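Side-chain contact in putative phosphatase/phosphodiesterase MPN_349 (Mycoplasma pneumoniae M129, PDB 1T71), which is a putative iron-dependent phosphatase of the YmdB-like family that probably hydrolyses phosphoester bonds, perhaps those of 2',3'-cyclic nucleotides: residues F157-E160 and E164-A167. Sequence-based numbering, arbitrary orientation.
Sequences FHAE and EKNA
Ala159, just past the end of strand 152-158, sits between the side chains of Glu164 and Lys165, two consecutive residues of the helix that follows. Van der Waals contact carries most of the junction. The methyl CB of Ala159 lies 3.5 Å from CD of Lys165, tighter than usual for two carbons, and 3.8 Å from OE2 of Glu164. Within its own segment the same methyl rests over one face of the Phe157 ring, displaced toward the rim. The ring leads with its edge: CZ of Phe157 is 3.7 Å from OE1 of Glu164, and the backbone O of Glu164 lies in the ring plane, 3.9 Å from CE1 of Phe157. With CG anti to the backbone N (chi1 -170°) and the chain straight beyond it, Glu164 passes the ring at about a right angle, its carboxylate plane turned 80° from the ring plane.

The polar ends are held mainly by neighbours. Glu164 OE1 accepts a hydrogen bond from Thr126 N and OE2 pairs with Ser127 OG, two bonds that should fix the carboxylate's rotation; Ser127 OG also bonds Glu160 N, linking both segments through one hydroxyl. Lys165 folds at chi2, chi3 and chi4, all near 80°, and curls over the carbonyl of Ala159. Its CE comes within 3.2 Å of Ala159 O, while NZ hydrogen-bonds Thr202 O.

His158, an iron ligand, projects away from the helix, so Phe157 and Ala159 pack on the helix while the intervening residue serves the metal site. The contact lies where strand 152-158 gives way to helix 162-172, the first half of a beta-alpha-beta unit completed by strand 178-182 in this calcineurin-like metallophosphoesterase fold, with Phe157 stacked on Phe168 farther along the helix and strand 117-124 alongside.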
loop_
_atom_site.group_PDB
_atom_site.type_symbol
_atom_site.label_atom_id
_atom_site.label_comp_id
_atom_site.label_asym_id
_atom_site.label_seq_id
_atom_site.Cartn_x
_atom_site.Cartn_y
_atom_site.Cartn_z
ATOM N N PHE A 157 1.174 -6.006 4.056
ATOM C CA PHE A 157 0.441 -6.232 5.303
ATOM C C PHE A 157 -0.173 -4.911 5.746
ATOM O O PHE A 157 0.519 -4.032 6.259
ATOM C CB PHE A 157 1.389 -6.760 6.387
ATOM C CG PHE A 157 0.692 -7.285 7.619
ATOM C CD1 PHE A 157 1.280 -7.143 8.875
ATOM C CD2 PHE A 157 -0.546 -7.919 7.528
ATOM C CE1 PHE A 157 0.639 -7.622 10.027
ATOM C CE2 PHE A 157 -1.196 -8.401 8.670
ATOM C CZ PHE A 157 -0.604 -8.251 9.923
ATOM N N HIS A 158 -1.475 -4.780 5.536
ATOM C CA HIS A 158 -2.198 -3.565 5.883
ATOM C C HIS A 158 -2.624 -3.642 7.343
ATOM O O HIS A 158 -3.688 -4.179 7.659
ATOM C CB HIS A 158 -3.421 -3.429 4.967
ATOM C CG HIS A 158 -3.826 -2.016 4.710
ATOM N ND1 HIS A 158 -4.982 -1.469 5.223
ATOM C CD2 HIS A 158 -3.216 -1.027 4.014
ATOM C CE1 HIS A 158 -5.067 -0.205 4.851
ATOM N NE2 HIS A 158 -4.009 0.089 4.117
ATOM N N ALA A 159 -1.791 -3.101 8.230
ATOM C CA ALA A 159 -2.066 -3.152 9.664
ATOM C C ALA A 159 -1.828 -1.824 10.368
ATOM O O ALA A 159 -1.110 -0.950 9.863
ATOM C CB ALA A 159 -1.223 -4.244 10.311
ATOM N N GLU A 160 -2.409 -1.692 11.554
ATOM C CA GLU A 160 -2.319 -0.454 12.322
ATOM C C GLU A 160 -1.163 -0.367 13.314
ATOM O O GLU A 160 -0.487 0.650 13.406
ATOM C CB GLU A 160 -3.640 -0.245 13.074
ATOM C CG GLU A 160 -4.156 1.185 13.063
ATOM C CD GLU A 160 -3.348 2.098 13.942
ATOM O OE1 GLU A 160 -3.500 3.324 13.822
ATOM O OE2 GLU A 160 -2.561 1.585 14.764
ATOM N N GLU A 164 2.073 -5.460 15.925
ATOM C CA GLU A 164 1.573 -6.532 15.064
ATOM C C GLU A 164 2.441 -6.628 13.809
ATOM O O GLU A 164 2.735 -7.721 13.322
ATOM C CB GLU A 164 0.116 -6.307 14.642
ATOM C CG GLU A 164 -0.466 -7.548 13.952
ATOM C CD GLU A 164 -1.885 -7.381 13.429
ATOM O OE1 GLU A 164 -2.500 -8.412 13.077
ATOM O OE2 GLU A 164 -2.385 -6.237 13.358
ATOM N N LYS A 165 2.857 -5.476 13.297
ATOM C CA LYS A 165 3.687 -5.426 12.098
ATOM C C LYS A 165 5.017 -6.156 12.295
ATOM O O LYS A 165 5.415 -6.984 11.479
ATOM C CB LYS A 165 3.964 -3.965 11.709
ATOM C CG LYS A 165 3.546 -3.602 10.288
ATOM C CD LYS A 165 2.091 -3.182 10.209
ATOM C CE LYS A 165 1.903 -1.737 10.655
ATOM N NZ LYS A 165 2.304 -0.744 9.614
ATOM N N ASN A 166 5.709 -5.841 13.384
ATOM C CA ASN A 166 6.986 -6.463 13.652
ATOM C C ASN A 166 6.865 -7.925 14.080
ATOM O O ASN A 166 7.775 -8.717 13.846
ATOM C CB ASN A 166 7.748 -5.623 14.674
ATOM C CG ASN A 166 8.332 -4.364 14.049
ATOM O OD1 ASN A 166 9.417 -4.398 13.467
ATOM N ND2 ASN A 166 7.601 -3.256 14.140
ATOM N N ALA A 167 5.745 -8.287 14.695
ATOM C CA ALA A 167 5.548 -9.674 15.091
ATOM C C ALA A 167 5.404 -10.474 13.795
ATOM O O ALA A 167 5.892 -11.597 13.681
ATOM C CB ALA A 167 4.293 -9.816 15.936
#